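Local coordinates for putative hydrolase (Campylobacter jejuni, PDB 3D6L), which is a hexameric hot dog fold thioesterase that probably hydrolyses long-chain fatty acyl-CoA, at residues 43-48 and 112-117; 65-70 and 89-94. One frame throughout, in Å; residues are numbered along the deposited sequence.

Contacts 1 and 2 sit on opposite sides of the chain's centre, with their own centres 29 Å apart and their nearest atoms about 11 Å apart, so they do not touch. The sheet connects them: strand 82-94, which carries 89-94, lies next to strand 100-115, which carries most of 112-117, and the two strands follow each other in the chain. In sequence, the segments of contact 2 lie between those of contact 1. Contact 2 is a regular antiparallel ladder in the hairpin 68-78/82-94, whereas contact 1 joins the loop after helix 26-42 to the end of strand 100-115. Both contacts belong to the one hot dog domain.

Contact 1. Residues 43-48 and 112-117; sequences ELSPER and YVSVTR
S45 packs against S114 through the two CB atoms, 3.4 Å apart. Its OG is turned anti to the backbone N (chi1 173°), beside its own carbonyl carbon, and donates a hydrogen bond to R48 O (3.1 Å) further along the same loop. S114 OG is hydrogen-bonded to N122 O. E47 lies alongside the R117 guanidinium with its CB and CG as well as its carboxylate, CB being at the edge of the group and in its plane. Its chain bends at chi2, and OE2 forms a salt bridge with R117 NH1 (3.0 Å). OE1 stays 4.0 Å from the same NH1, which shows that one oxygen makes the bridge. The two side chains point the same way, with carboxylate and guanidinium planes 45° apart. The R117 chain is bent at chi2 and chi3, and T116 CB lies above one face of the guanidinium, near its rim. R48 makes the backbone link to the second segment. V115 N donates to R48 O (3.3 Å) with a nearly straight N-H...O angle of 173°, and it arrives on the opposite face of the carbonyl plane from S45 OG, so this oxygen is gripped by two donors. The R48 side chain extends from CG to NE and passes V115, CD to CG2 3.8 Å, before NH1 makes a weak hydrogen bond to R117 O (3.5 Å). Other subunits also approach this loop: G98 of the second subunit packs on P46 and E47, and N23 of the third on R48. Such a connection is characteristic of the hot dog fold, in which the chain leaves the long helix 26-42 wrapped by the sheet and enters strand 48-58, antiparallel to strand 100-115.

Contact 2. Residues 65-70 and 89-94; sequences IGDIIS and VTAQRV
The beta hairpin of strands 68-78 and 82-94, part of the antiparallel sheet of the hot dog fold, brings I68 opposite Q92, I69 opposite A91 and S70 opposite T90. The axes of 68-70 and 89-94 approach to 4.7 Å and run at 156°, a twisted antiparallel pair. I68-Q92 and S70-T90 are hydrogen-bonded pairs: Q92 N donates to I68 O at 2.9 Å and I68 N to Q92 O at 3.1 Å, and S70 and T90 exchange an equivalent couple. Between them I69-A91 is the non-hydrogen-bonded pair, where I69 CA sends a CA-H...O contact to T90 O and A91 CA sends one to I68 O. The face bearing I68, S70, T90 and Q92 also holds a water, which donates to I68 O (2.7 Å) and is hydrogen-bonded to S70 OG (2.8 Å) and T90 OG1. On the other face, that of I69 and A91, the I69 and V89 side chains pass at an angle, touching through CG2 and CG1, and helix 26-42 covers this side with W28 on I69 and I33 on V89. Just before the strand, D67 holds its CG anti to the carbonyl carbon, which places the carboxylate beside A91, OD1 to CB 3.6 Å. R93, its chain bent at chi2 and chi3, brings NH1 to D67 OD1 (2.7 Å), which meets the guanidinium at its edge and in its plane, although the groups are turned 34° apart. This hydrogen bond is weak because it is bent (N-H...O 128°), which suggests that charge contributes more than direction. Because OD1 also accepts from F64 N, a buried carboxylate is held by both an arginine and a backbone amide, which would probably favour its ionised form.

Contact 1. Residues 43-48 and 112-117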
loop_
_atom_site.group_PDB
_atom_site.type_symbol
_atom_site.label_atom_id
_atom_site.label_comp_id
_atom_site.label_asym_id
_atom_site.label_seq_id
_atom_site.Cartn_x
_atom_site.Cartn_y
_atom_site.Cartn_z
ATOM N N GLU A 43 12.327 15.750 -19.914
ATOM C CA GLU A 43 13.494 16.056 -20.752
ATOM C C GLU A 43 13.315 17.374 -21.528
ATOM O O GLU A 43 14.299 18.017 -21.931
ATOM C CB GLU A 43 13.768 14.927 -21.740
ATOM C CG GLU A 43 14.494 13.736 -21.143
ATOM C CD GLU A 43 14.469 12.520 -22.061
ATOM O OE1 GLU A 43 14.944 11.440 -21.628
ATOM O OE2 GLU A 43 13.956 12.639 -23.208
ATOM N N LEU A 44 12.059 17.762 -21.739
ATOM C CA LEU A 44 11.741 19.031 -22.379
ATOM C C LEU A 44 11.277 20.076 -21.379
ATOM O O LEU A 44 11.083 21.236 -21.735
ATOM C CB LEU A 44 10.692 18.822 -23.471
ATOM C CG LEU A 44 11.300 18.304 -24.769
ATOM C CD1 LEU A 44 10.369 17.327 -25.446
ATOM C CD2 LEU A 44 11.643 19.458 -25.680
ATOM N N SER A 45 11.120 19.656 -20.124
ATOM C CA SER A 45 10.608 20.509 -19.059
ATOM C C SER A 45 11.032 19.960 -17.696
ATOM O O SER A 45 10.209 19.377 -16.977
ATOM C CB SER A 45 9.084 20.590 -19.149
ATOM O OG SER A 45 8.537 21.280 -18.042
ATOM N N PRO A 46 12.312 20.165 -17.327
ATOM C CA PRO A 46 12.988 19.527 -16.187
ATOM C C PRO A 46 12.284 19.622 -14.825
ATOM O O PRO A 46 12.239 18.618 -14.101
ATOM C CB PRO A 46 14.342 20.241 -16.143
ATOM C CG PRO A 46 14.568 20.689 -17.553
ATOM C CD PRO A 46 13.213 21.087 -18.042
ATOM N N GLU A 47 11.753 20.796 -14.476
ATOM C CA GLU A 47 11.155 21.015 -13.146
ATOM C C GLU A 47 9.902 20.194 -12.858
ATOM O O GLU A 47 9.842 19.503 -11.843
ATOM C CB GLU A 47 10.841 22.499 -12.899
ATOM C CG GLU A 47 12.028 23.317 -12.406
ATOM C CD GLU A 47 12.725 24.069 -13.534
ATOM O OE1 GLU A 47 12.664 23.607 -14.707
ATOM O OE2 GLU A 47 13.326 25.135 -13.243
ATOM N N ARG A 48 8.907 20.287 -13.738
ATOM C CA ARG A 48 7.604 19.674 -13.493
ATOM C C ARG A 48 6.771 19.566 -14.771
ATOM O O ARG A 48 6.819 20.436 -15.638
ATOM C CB ARG A 48 6.832 20.483 -12.437
ATOM C CG ARG A 48 5.624 19.777 -11.834
ATOM C CD ARG A 48 4.762 20.730 -11.030
ATOM N NE ARG A 48 3.431 20.168 -10.826
ATOM C CZ ARG A 48 2.483 20.699 -10.055
ATOM N NH1 ARG A 48 2.694 21.824 -9.390
ATOM N NH2 ARG A 48 1.314 20.092 -9.941
ATOM N N TYR A 112 1.314 15.874 -21.678
ATOM C CA TYR A 112 1.705 16.612 -20.489
ATOM C C TYR A 112 1.798 18.089 -20.832
ATOM O O TYR A 112 1.998 18.448 -21.994
ATOM C CB TYR A 112 3.067 16.105 -19.973
ATOM C CG TYR A 112 3.076 14.621 -19.682
ATOM C CD1 TYR A 112 3.398 13.694 -20.675
ATOM C CD2 TYR A 112 2.736 14.143 -18.418
ATOM C CE1 TYR A 112 3.390 12.319 -20.411
ATOM C CE2 TYR A 112 2.720 12.779 -18.140
ATOM C CZ TYR A 112 3.047 11.870 -19.134
ATOM O OH TYR A 112 3.017 10.521 -18.849
ATOM N N VAL A 113 1.634 18.942 -19.829
ATOM C CA VAL A 113 1.899 20.358 -20.000
ATOM C C VAL A 113 3.151 20.697 -19.192
ATOM O O VAL A 113 3.329 20.209 -18.077
ATOM C CB VAL A 113 0.682 21.242 -19.603
ATOM C CG1 VAL A 113 0.358 21.110 -18.117
ATOM C CG2 VAL A 113 0.927 22.700 -19.958
ATOM N N SER A 114 4.030 21.505 -19.771
ATOM C CA SER A 114 5.235 21.924 -19.073
ATOM C C SER A 114 4.884 23.099 -18.156
ATOM O O SER A 114 4.340 24.105 -18.608
ATOM C CB SER A 114 6.320 22.296 -20.076
ATOM O OG SER A 114 6.682 23.654 -19.979
ATOM N N VAL A 115 5.158 22.948 -16.865
ATOM C CA VAL A 115 4.764 23.951 -15.880
ATOM C C VAL A 115 5.896 24.300 -14.931
ATOM O O VAL A 115 6.861 23.540 -14.785
ATOM C CB VAL A 115 3.532 23.508 -15.028
ATOM C CG1 VAL A 115 2.270 23.486 -15.867
ATOM C CG2 VAL A 115 3.771 22.164 -14.364
ATOM N N THR A 116 5.762 25.456 -14.286
ATOM C CA THR A 116 6.616 25.840 -13.171
ATOM C C THR A 116 6.323 24.932 -11.982
ATOM O O THR A 116 5.229 24.384 -11.859
ATOM C CB THR A 116 6.375 27.309 -12.753
ATOM O OG1 THR A 116 4.973 27.525 -12.539
ATOM C CG2 THR A 116 6.884 28.282 -13.831
ATOM N N ARG A 117 7.300 24.783 -11.099
ATOM C CA ARG A 117 7.129 23.982 -9.889
ATOM C C ARG A 117 5.883 24.357 -9.056
ATOM O O ARG A 117 5.469 23.578 -8.194
ATOM C CB ARG A 117 8.430 23.947 -9.048
ATOM C CG ARG A 117 8.862 25.258 -8.341
ATOM C CD ARG A 117 9.260 26.444 -9.281
ATOM N NE ARG A 117 9.849 26.015 -10.555
ATOM C CZ ARG A 117 10.047 26.807 -11.610
ATOM N NH1 ARG A 117 10.570 26.311 -12.727
ATOM N NH2 ARG A 117 9.720 28.094 -11.557
#

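Contact 2. Residues 65-70 and 89-94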
loop_
_atom_site.group_PDB
_atom_site.type_symbol
_atom_site.label_atom_id
_atom_site.label_comp_id
_atom_site.label_asym_id
_atom_site.label_seq_id
_atom_site.Cartn_x
_atom_site.Cartn_y
_atom_site.Cartn_z
ATOM N N ILE A 65 1.833 -11.730 -12.246
ATOM C CA ILE A 65 2.732 -11.666 -11.098
ATOM C C ILE A 65 4.117 -12.143 -11.520
ATOM O O ILE A 65 4.262 -13.176 -12.191
ATOM C CB ILE A 65 2.206 -12.537 -9.926
ATOM C CG1 ILE A 65 0.906 -11.942 -9.356
ATOM C CG2 ILE A 65 3.264 -12.694 -8.837
ATOM C CD1 ILE A 65 0.111 -12.871 -8.445
ATOM N N GLY A 66 5.136 -11.379 -11.143
ATOM C CA GLY A 66 6.512 -11.779 -11.415
ATOM C C GLY A 66 7.135 -11.142 -12.638
ATOM O O GLY A 66 8.363 -11.057 -12.715
ATOM N N ASP A 67 6.299 -10.699 -13.587
ATOM C CA ASP A 67 6.767 -9.977 -14.786
ATOM C C ASP A 67 7.643 -8.799 -14.406
ATOM O O ASP A 67 7.347 -8.078 -13.449
ATOM C CB ASP A 67 5.603 -9.420 -15.616
ATOM C CG ASP A 67 4.785 -10.492 -16.302
ATOM O OD1 ASP A 67 3.687 -10.142 -16.789
ATOM O OD2 ASP A 67 5.215 -11.669 -16.362
ATOM N N ILE A 68 8.727 -8.623 -15.155
ATOM C CA ILE A 68 9.526 -7.411 -15.090
ATOM C C ILE A 68 8.934 -6.503 -16.156
ATOM O O ILE A 68 8.984 -6.823 -17.349
ATOM C CB ILE A 68 11.032 -7.684 -15.379
ATOM C CG1 ILE A 68 11.518 -8.988 -14.709
ATOM C CG2 ILE A 68 11.898 -6.474 -14.987
ATOM C CD1 ILE A 68 11.378 -9.050 -13.187
ATOM N N ILE A 69 8.325 -5.401 -15.728
ATOM C CA ILE A 69 7.696 -4.471 -16.657
ATOM C C ILE A 69 8.640 -3.331 -16.988
ATOM O O ILE A 69 9.164 -2.664 -16.099
ATOM C CB ILE A 69 6.322 -3.953 -16.139
ATOM C CG1 ILE A 69 5.227 -4.983 -16.417
ATOM C CG2 ILE A 69 5.911 -2.664 -16.829
ATOM C CD1 ILE A 69 5.187 -6.076 -15.397
ATOM N N SER A 70 8.865 -3.141 -18.283
ATOM C CA SER A 70 9.692 -2.060 -18.783
ATOM C C SER A 70 8.803 -1.105 -19.558
ATOM O O SER A 70 8.005 -1.529 -20.392
ATOM C CB SER A 70 10.806 -2.605 -19.673
ATOM O OG SER A 70 11.739 -3.351 -18.904
ATOM N N VAL A 89 4.814 -0.652 -23.148
ATOM C CA VAL A 89 5.145 -1.484 -22.009
ATOM C C VAL A 89 5.435 -2.910 -22.479
ATOM O O VAL A 89 4.665 -3.480 -23.258
ATOM C CB VAL A 89 4.013 -1.460 -20.950
ATOM C CG1 VAL A 89 4.461 -2.125 -19.671
ATOM C CG2 VAL A 89 3.573 -0.030 -20.668
ATOM N N THR A 90 6.556 -3.469 -22.014
ATOM C CA THR A 90 6.922 -4.859 -22.282
ATOM C C THR A 90 7.003 -5.656 -20.972
ATOM O O THR A 90 7.484 -5.145 -19.961
ATOM C CB THR A 90 8.283 -4.966 -23.015
ATOM O OG1 THR A 90 9.345 -4.615 -22.119
ATOM C CG2 THR A 90 8.338 -4.042 -24.234
ATOM N N ALA A 91 6.527 -6.899 -20.990
ATOM C CA ALA A 91 6.680 -7.791 -19.844
ATOM C C ALA A 91 7.727 -8.860 -20.137
ATOM O O ALA A 91 7.678 -9.531 -21.171
ATOM C CB ALA A 91 5.361 -8.425 -19.461
ATOM N N GLN A 92 8.691 -8.992 -19.233
ATOM C CA GLN A 92 9.700 -10.038 -19.325
ATOM C C GLN A 92 9.320 -11.165 -18.369
ATOM O O GLN A 92 9.092 -10.941 -17.183
ATOM C CB GLN A 92 11.071 -9.470 -18.990
ATOM C CG GLN A 92 12.224 -10.291 -19.489
ATOM C CD GLN A 92 13.556 -9.707 -19.056
ATOM O OE1 GLN A 92 13.850 -8.525 -19.310
ATOM N NE2 GLN A 92 14.371 -10.527 -18.390
ATOM N N ARG A 93 9.263 -12.374 -18.905
ATOM C CA ARG A 93 8.527 -13.472 -18.308
ATOM C C ARG A 93 9.294 -14.770 -18.523
ATOM O O ARG A 93 9.905 -14.953 -19.573
ATOM C CB ARG A 93 7.158 -13.546 -18.998
ATOM C CG ARG A 93 6.153 -14.510 -18.412
ATOM C CD ARG A 93 4.822 -13.808 -18.224
ATOM N NE ARG A 93 4.021 -13.725 -19.439
ATOM C CZ ARG A 93 3.118 -12.777 -19.696
ATOM N NH1 ARG A 93 2.899 -11.780 -18.844
ATOM N NH2 ARG A 93 2.430 -12.820 -20.828
ATOM N N VAL A 94 9.272 -15.665 -17.539
ATOM C CA VAL A 94 9.873 -16.991 -17.713
ATOM C C VAL A 94 8.815 -18.090 -17.586
ATOM O O VAL A 94 8.079 -18.139 -16.596
ATOM C CB VAL A 94 11.046 -17.260 -16.726
ATOM C CG1 VAL A 94 11.872 -18.448 -17.196
ATOM C CG2 VAL A 94 11.951 -16.034 -16.593
HETATM O O HOH W 1 10.488 -5.853 -19.380
#